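Local coordinates for uncharacterized protein AF0587 (Archaeoglobus fulgidus DSM 4304, PDB 2Q07) that is of unknown function but probably binds RNA in archaeosine-tRNA biosynthesis, here as a C-terminal fragment with DUF5591, pre-PUA and PUA domains, at residues 27-32 against 58-63; 113-118 against 136-141. All blocks are in the same frame, centred on the assembly; numbering follows the deposited sequence.

Contact 1. Residues 27-32 against 58-63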
ATOM      1  N   PRO A  27     -11.175   2.426   4.083  1.00 21.71           N
ATOM      2  CA  PRO A  27     -11.081   3.272   5.279  1.00 21.95           C
ATOM      3  C   PRO A  27     -11.635   2.609   6.539  1.00 21.66           C
ATOM      4  O   PRO A  27     -12.406   1.651   6.468  1.00 20.59           O
ATOM      5  CB  PRO A  27     -11.897   4.506   4.892  1.00 21.94           C
ATOM      6  CG  PRO A  27     -11.734   4.569   3.407  1.00 22.30           C
ATOM      7  CD  PRO A  27     -11.903   3.124   3.008  1.00 22.17           C
ATOM      8  N   PHE A  28     -11.231   3.127   7.692  1.00 21.23           N
ATOM      9  CA  PHE A  28     -11.711   2.625   8.972  1.00 20.27           C
ATOM     10  C   PHE A  28     -12.331   3.787   9.751  1.00 21.86           C
ATOM     11  O   PHE A  28     -12.798   3.618  10.881  1.00 19.53           O
ATOM     12  CB  PHE A  28     -10.555   2.013   9.766  1.00 18.51           C
ATOM     13  CG  PHE A  28      -9.431   2.975  10.045  1.00 19.12           C
ATOM     14  CD1 PHE A  28      -9.523   3.899  11.090  1.00 18.99           C
ATOM     15  CD2 PHE A  28      -8.278   2.954   9.271  1.00 14.24           C
ATOM     16  CE1 PHE A  28      -8.480   4.781  11.358  1.00 18.13           C
ATOM     17  CE2 PHE A  28      -7.226   3.833   9.529  1.00 16.47           C
ATOM     18  CZ  PHE A  28      -7.324   4.748  10.574  1.00 16.95           C
ATOM     19  N   SER A  29     -12.357   4.960   9.118  1.00 21.80           N
ATOM     20  CA  SER A  29     -12.883   6.180   9.740  1.00 20.24           C
ATOM     21  C   SER A  29     -13.751   6.963   8.758  1.00 19.24           C
ATOM     22  O   SER A  29     -13.664   6.764   7.553  1.00 19.45           O
ATOM     23  CB  SER A  29     -11.707   7.056  10.197  1.00 19.45           C
ATOM     24  OG  SER A  29     -12.130   8.334  10.654  1.00 18.79           O
ATOM     25  N   ASP A  30     -14.576   7.864   9.281  1.00 19.62           N
ATOM     26  CA  ASP A  30     -15.444   8.681   8.445  1.00 18.74           C
ATOM     27  C   ASP A  30     -14.756  10.015   8.179  1.00 16.81           C
ATOM     28  O   ASP A  30     -15.270  10.860   7.446  1.00 14.02           O
ATOM     29  CB  ASP A  30     -16.783   8.915   9.143  1.00 23.51           C
ATOM     30  CG  ASP A  30     -16.639   9.704  10.433  1.00 26.92           C
ATOM     31  OD1 ASP A  30     -15.600   9.577  11.108  1.00 29.37           O
ATOM     32  OD2 ASP A  30     -17.574  10.447  10.786  1.00 32.81           O
ATOM     33  N   THR A  31     -13.589  10.195   8.788  1.00 13.77           N
ATOM     34  CA  THR A  31     -12.809  11.416   8.618  1.00 14.37           C
ATOM     35  C   THR A  31     -11.438  11.077   8.034  1.00 15.10           C
ATOM     36  O   THR A  31     -10.850  10.054   8.372  1.00 13.55           O
ATOM     37  CB  THR A  31     -12.617  12.143   9.975  1.00 15.32           C
ATOM     38  OG1 THR A  31     -13.890  12.591  10.451  1.00 16.68           O
ATOM     39  CG2 THR A  31     -11.690  13.346   9.830  1.00 15.72           C
ATOM     40  N   VAL A  32     -10.939  11.922   7.137  1.00 15.58           N
ATOM     41  CA  VAL A  32      -9.621  11.688   6.561  1.00 14.05           C
ATOM     42  C   VAL A  32      -8.739  12.922   6.739  1.00 14.96           C
ATOM     43  O   VAL A  32      -9.150  14.046   6.442  1.00 16.45           O
ATOM     44  CB  VAL A  32      -9.687  11.332   5.057  1.00 14.45           C
ATOM     45  CG1 VAL A  32     -10.311  12.478   4.261  1.00 14.64           C
ATOM     46  CG2 VAL A  32      -8.285  11.036   4.539  1.00 10.76           C
ATOM     47  N   VAL A  58      -3.696  10.378  16.373  1.00 20.71           N
ATOM     48  CA  VAL A  58      -4.358  10.289  15.082  1.00 17.80           C
ATOM     49  C   VAL A  58      -5.159   8.994  14.937  1.00 17.39           C
ATOM     50  O   VAL A  58      -4.587   7.920  14.783  1.00 16.47           O
ATOM     51  CB  VAL A  58      -3.309  10.394  13.950  1.00 18.46           C
ATOM     52  CG1 VAL A  58      -3.972  10.264  12.600  1.00 16.87           C
ATOM     53  CG2 VAL A  58      -2.562  11.726  14.068  1.00 16.26           C
ATOM     54  N   ASN A  59      -6.485   9.110  14.988  1.00 17.81           N
ATOM     55  CA  ASN A  59      -7.369   7.955  14.854  1.00 18.68           C
ATOM     56  C   ASN A  59      -8.305   8.050  13.659  1.00 18.16           C
ATOM     57  O   ASN A  59      -9.409   7.504  13.676  1.00 17.83           O
ATOM     58  CB  ASN A  59      -8.204   7.740  16.117  1.00 21.56           C
ATOM     59  CG  ASN A  59      -7.404   7.134  17.245  1.00 22.77           C
ATOM     60  OD1 ASN A  59      -6.509   6.326  17.017  1.00 24.14           O
ATOM     61  ND2 ASN A  59      -7.734   7.508  18.473  1.00 26.39           N
ATOM     62  N   VAL A  60      -7.864   8.763  12.634  1.00 15.26           N
ATOM     63  CA  VAL A  60      -8.640   8.883  11.414  1.00 16.11           C
ATOM     64  C   VAL A  60      -7.706   8.491  10.281  1.00 14.68           C
ATOM     65  O   VAL A  60      -6.496   8.403  10.479  1.00 17.40           O
ATOM     66  CB  VAL A  60      -9.148  10.313  11.203  1.00 15.56           C
ATOM     67  CG1 VAL A  60     -10.063  10.714  12.370  1.00 16.43           C
ATOM     68  CG2 VAL A  60      -7.970  11.270  11.073  1.00 15.79           C
ATOM     69  N   ASN A  61      -8.271   8.242   9.106  1.00 14.64           N
ATOM     70  CA  ASN A  61      -7.483   7.855   7.938  1.00 14.73           C
ATOM     71  C   ASN A  61      -6.596   9.005   7.492  1.00 14.41           C
ATOM     72  O   ASN A  61      -6.921  10.174   7.725  1.00 13.90           O
ATOM     73  CB  ASN A  61      -8.418   7.439   6.802  1.00 12.43           C
ATOM     74  CG  ASN A  61      -8.847   5.990   6.910  1.00 16.61           C
ATOM     75  OD1 ASN A  61      -8.108   5.085   6.505  1.00 19.44           O
ATOM     76  ND2 ASN A  61     -10.035   5.755   7.472  1.00  8.24           N
ATOM     77  N   GLU A  62      -5.489   8.669   6.834  1.00 12.41           N
ATOM     78  CA  GLU A  62      -4.537   9.675   6.381  1.00 14.21           C
ATOM     79  C   GLU A  62      -4.186   9.525   4.913  1.00 14.56           C
ATOM     80  O   GLU A  62      -4.045   8.420   4.403  1.00 13.88           O
ATOM     81  CB  GLU A  62      -3.237   9.581   7.191  1.00 17.68           C
ATOM     82  CG  GLU A  62      -3.364   9.911   8.670  1.00 18.81           C
ATOM     83  CD  GLU A  62      -2.227   9.307   9.491  1.00 24.21           C
ATOM     84  OE1 GLU A  62      -2.086   8.064   9.484  1.00 18.96           O
ATOM     85  OE2 GLU A  62      -1.472  10.069  10.136  1.00 23.49           O
ATOM     86  N   ILE A  63      -4.049  10.650   4.237  1.00 15.68           N
ATOM     87  CA  ILE A  63      -3.653  10.635   2.844  1.00 18.11           C
ATOM     88  C   ILE A  63      -2.546  11.668   2.740  1.00 18.44           C
ATOM     89  O   ILE A  63      -2.711  12.808   3.167  1.00 17.79           O
ATOM     90  CB  ILE A  63      -4.819  11.005   1.913  1.00 16.96           C
ATOM     91  CG1 ILE A  63      -5.877   9.893   1.943  1.00 18.07           C
ATOM     92  CG2 ILE A  63      -4.300  11.239   0.497  1.00 15.20           C
ATOM     93  CD1 ILE A  63      -7.090  10.176   1.104  1.00 18.54           C
TER
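The amide of Asn-61 lies over one face of the Phe-28 ring, the two planes 39° apart. At the ring's edge the carbonyl O of Asn-59 sits 3.7 Å from Phe-28 CE1, near the ring plane. The contact starts the parallel pairing of strands 31-36 and 61-65, a beta-alpha-beta unit with helix 47-55 as its crossover, in the DUF5591 part of the protein. With chi1 at 59°, CG of Phe-28 stands between its own backbone N and carbonyl carbon, and the ring reaches under the Asn-61 amide. Arg-171 of helix 168-181 also touches the Phe-28 side chain. An alanine here would probably leave the Asn-61 amide without the ring that covers one of its sides and open a gap beside it. One backbone hydrogen bond crosses, from Asn-61 N to Thr-31 O at 3.2 Å, and it is bent (136°). Ser-29 OG accepts from Thr-31 N at 3.0 Å, an ST turn, and also packs on Val-60 CG1. Val-60 CG1 rests against Thr-31 CB as well. Further along the pair, Val-32 CG2 meets Ile-63 CG1 at 3.7 Å.

Contact 2. Residues 113-118 against 136-141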
ATOM      1  N   PHE A 113     -15.696   9.470   2.865  1.00 20.57           N
ATOM      2  CA  PHE A 113     -15.531  10.275   4.069  1.00 19.84           C
ATOM      3  C   PHE A 113     -16.588  11.373   4.177  1.00 21.11           C
ATOM      4  O   PHE A 113     -17.037  11.926   3.170  1.00 18.30           O
ATOM      5  CB  PHE A 113     -14.141  10.914   4.093  1.00 16.48           C
ATOM      6  CG  PHE A 113     -13.012   9.928   3.947  1.00 15.03           C
ATOM      7  CD1 PHE A 113     -12.309   9.827   2.743  1.00 13.68           C
ATOM      8  CD2 PHE A 113     -12.651   9.105   5.007  1.00 10.84           C
ATOM      9  CE1 PHE A 113     -11.256   8.913   2.599  1.00 10.38           C
ATOM     10  CE2 PHE A 113     -11.606   8.190   4.882  1.00 16.07           C
ATOM     11  CZ  PHE A 113     -10.905   8.093   3.672  1.00 17.10           C
ATOM     12  N   ARG A 114     -16.989  11.683   5.406  1.00 19.40           N
ATOM     13  CA  ARG A 114     -17.977  12.734   5.620  1.00 21.07           C
ATOM     14  C   ARG A 114     -17.250  14.045   5.874  1.00 19.83           C
ATOM     15  O   ARG A 114     -17.828  15.116   5.742  1.00 18.75           O
ATOM     16  CB  ARG A 114     -18.877  12.419   6.815  1.00 23.61           C
ATOM     17  CG  ARG A 114     -18.148  12.317   8.154  1.00 30.02           C
ATOM     18  CD  ARG A 114     -19.139  12.426   9.320  1.00 31.00           C
ATOM     19  NE  ARG A 114     -18.984  13.688  10.034  1.00 32.78           N
ATOM     20  CZ  ARG A 114     -18.075  13.906  10.979  1.00 32.92           C
ATOM     21  NH1 ARG A 114     -17.244  12.939  11.337  1.00 32.76           N
ATOM     22  NH2 ARG A 114     -17.982  15.096  11.549  1.00 30.82           N
ATOM     23  N   LYS A 115     -15.974  13.947   6.236  1.00 19.07           N
ATOM     24  CA  LYS A 115     -15.175  15.131   6.508  1.00 19.50           C
ATOM     25  C   LYS A 115     -13.711  14.964   6.098  1.00 18.12           C
ATOM     26  O   LYS A 115     -13.108  13.908   6.296  1.00 15.65           O
ATOM     27  CB  LYS A 115     -15.258  15.486   7.996  1.00 20.07           C
ATOM     28  CG  LYS A 115     -14.729  16.875   8.314  1.00 22.91           C
ATOM     29  CD  LYS A 115     -13.468  16.811   9.143  1.00 23.33           C
ATOM     30  CE  LYS A 115     -13.785  16.481  10.593  1.00 24.42           C
ATOM     31  NZ  LYS A 115     -14.384  17.652  11.283  1.00 24.98           N
ATOM     32  N   VAL A 116     -13.158  16.020   5.515  1.00 16.26           N
ATOM     33  CA  VAL A 116     -11.774  16.046   5.070  1.00 16.11           C
ATOM     34  C   VAL A 116     -11.051  17.160   5.836  1.00 17.58           C
ATOM     35  O   VAL A 116     -11.420  18.326   5.723  1.00 18.38           O
ATOM     36  CB  VAL A 116     -11.680  16.361   3.542  1.00 16.47           C
ATOM     37  CG1 VAL A 116     -10.215  16.511   3.110  1.00 14.88           C
ATOM     38  CG2 VAL A 116     -12.362  15.284   2.737  1.00 14.54           C
ATOM     39  N   VAL A 117     -10.051  16.796   6.640  1.00 16.98           N
ATOM     40  CA  VAL A 117      -9.273  17.781   7.372  1.00 16.41           C
ATOM     41  C   VAL A 117      -7.962  18.000   6.625  1.00 16.66           C
ATOM     42  O   VAL A 117      -7.070  17.143   6.647  1.00 16.88           O
ATOM     43  CB  VAL A 117      -8.924  17.314   8.804  1.00 17.23           C
ATOM     44  CG1 VAL A 117      -8.185  18.415   9.514  1.00 15.80           C
ATOM     45  CG2 VAL A 117     -10.175  16.931   9.556  1.00 14.56           C
ATOM     46  N   ALA A 118      -7.848  19.145   5.967  1.00 13.71           N
ATOM     47  CA  ALA A 118      -6.651  19.469   5.201  1.00 14.42           C
ATOM     48  C   ALA A 118      -5.568  20.124   6.056  1.00 14.87           C
ATOM     49  O   ALA A 118      -5.575  21.335   6.248  1.00 15.09           O
ATOM     50  CB  ALA A 118      -7.018  20.383   4.041  1.00 12.93           C
ATOM     51  N   GLU A 136     -18.887  15.970  -1.664  1.00 19.87           N
ATOM     52  CA  GLU A 136     -19.964  16.232  -0.706  1.00 20.85           C
ATOM     53  C   GLU A 136     -19.413  16.450   0.700  1.00 20.62           C
ATOM     54  O   GLU A 136     -20.018  17.157   1.515  1.00 18.13           O
ATOM     55  CB  GLU A 136     -20.951  15.064  -0.653  1.00 22.60           C
ATOM     56  CG  GLU A 136     -21.566  14.646  -1.973  1.00 25.70           C
ATOM     57  CD  GLU A 136     -22.697  13.641  -1.769  1.00 27.97           C
ATOM     58  OE1 GLU A 136     -22.582  12.805  -0.845  1.00 26.69           O
ATOM     59  OE2 GLU A 136     -23.690  13.682  -2.526  1.00 27.31           O
ATOM     60  N   ALA A 137     -18.259  15.851   0.984  1.00 18.74           N
ATOM     61  CA  ALA A 137     -17.657  15.971   2.303  1.00 18.16           C
ATOM     62  C   ALA A 137     -17.404  17.410   2.738  1.00 17.52           C
ATOM     63  O   ALA A 137     -17.230  18.307   1.915  1.00 15.93           O
ATOM     64  CB  ALA A 137     -16.342  15.182   2.359  1.00 18.50           C
ATOM     65  N   GLU A 138     -17.408  17.622   4.048  1.00 16.06           N
ATOM     66  CA  GLU A 138     -17.105  18.944   4.587  1.00 20.42           C
ATOM     67  C   GLU A 138     -15.584  19.010   4.528  1.00 19.67           C
ATOM     68  O   GLU A 138     -14.908  18.025   4.825  1.00 18.20           O
ATOM     69  CB  GLU A 138     -17.531  19.058   6.052  1.00 18.05           C
ATOM     70  CG  GLU A 138     -18.680  18.139   6.427  1.00 30.02           C
ATOM     71  CD  GLU A 138     -19.137  18.333   7.864  1.00 35.23           C
ATOM     72  OE1 GLU A 138     -18.289  18.241   8.787  1.00 36.49           O
ATOM     73  OE2 GLU A 138     -20.347  18.583   8.060  1.00 37.33           O
ATOM     74  N   VAL A 139     -15.045  20.156   4.145  1.00 18.92           N
ATOM     75  CA  VAL A 139     -13.604  20.308   4.082  1.00 20.86           C
ATOM     76  C   VAL A 139     -13.201  21.454   4.991  1.00 22.49           C
ATOM     77  O   VAL A 139     -13.665  22.583   4.825  1.00 24.79           O
ATOM     78  CB  VAL A 139     -13.128  20.596   2.640  1.00 21.92           C
ATOM     79  CG1 VAL A 139     -11.599  20.557   2.575  1.00 22.06           C
ATOM     80  CG2 VAL A 139     -13.715  19.575   1.685  1.00 22.12           C
ATOM     81  N   VAL A 140     -12.349  21.147   5.963  1.00 21.78           N
ATOM     82  CA  VAL A 140     -11.863  22.134   6.917  1.00 20.76           C
ATOM     83  C   VAL A 140     -10.346  22.265   6.811  1.00 19.99           C
ATOM     84  O   VAL A 140      -9.648  21.275   6.605  1.00 21.68           O
ATOM     85  CB  VAL A 140     -12.226  21.719   8.361  1.00 20.92           C
ATOM     86  CG1 VAL A 140     -13.750  21.670   8.521  1.00 23.21           C
ATOM     87  CG2 VAL A 140     -11.626  20.350   8.670  1.00 19.72           C
ATOM     88  N   TYR A 141      -9.840  23.487   6.951  1.00 19.36           N
ATOM     89  CA  TYR A 141      -8.402  23.728   6.882  1.00 19.94           C
ATOM     90  C   TYR A 141      -7.888  24.055   8.283  1.00 20.65           C
ATOM     91  O   TYR A 141      -8.407  24.945   8.949  1.00 21.52           O
ATOM     92  CB  TYR A 141      -8.111  24.865   5.904  1.00 18.68           C
ATOM     93  CG  TYR A 141      -8.616  24.576   4.509  1.00 19.04           C
ATOM     94  CD1 TYR A 141      -9.963  24.745   4.192  1.00 18.86           C
ATOM     95  CD2 TYR A 141      -7.765  24.054   3.531  1.00 14.51           C
ATOM     96  CE1 TYR A 141     -10.457  24.399   2.946  1.00 15.13           C
ATOM     97  CE2 TYR A 141      -8.252  23.701   2.275  1.00 18.55           C
ATOM     98  CZ  TYR A 141      -9.597  23.874   1.990  1.00 19.17           C
ATOM     99  OH  TYR A 141     -10.093  23.506   0.762  1.00 16.57           O
TER
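Lys-115 runs past Glu-138 and Val-140 on the neighbouring parallel strand. Its CB lies 4.1 Å from the backbone O of Glu-138. CG, set opposite the backbone N by a chi1 of -167°, comes to 3.7 Å from that O and to 3.8 Å from Glu-138 OE1. The chain then bends, and CD meets Val-140 CG2 at 4.0 Å. At the tip, NZ forms a salt bridge with Glu-159, while Glu-138 OE1 is probably a weaker electrostatic neighbour. The two strands form a regular parallel ladder. Val-116 is gripped twice: its N donates to Glu-138 O at 2.7 Å, and its O accepts from Val-140 N. Ala-118 N continues the ladder to Val-140 O. Glu-138 N donates to Arg-114 O. Val-117 CG2 and Val-140 CG2 touch at 3.8 Å on the Lys-115 face. On the other face Tyr-141 CD2 packs on Ala-118 CB. Strand 115-118, helix 123-132 and strand 138-141 form a beta-alpha-beta unit. Helix 150-160 covers the face of Val-117 and Val-140, helix 123-132 covers that of Ala-118 and Tyr-141, and strand 138-141 is the outermost strand on this side of the sheet.

From the N terminus, helix 16-24 leads into 27-32. Helix 47-55 follows, and 58-63 closes contact 1. The chain then adds strand 70-72 and helix 94-111 before 113-118. Helix 123-132 comes next, and 136-141 closes contact 2. The two loops are in series; they neither nest nor cross. Both build one mixed sheet, because strand 31-36 lies between strands 61-65 and 115-118. Contact 1 ties the 61-65 side to that strand, and contact 2 adds the far edge. The two meet directly: Asp-30 OD2 forms a 2.6 Å salt bridge with Arg-114 NH1, and Val-32 O probably accepts from Val-117 N.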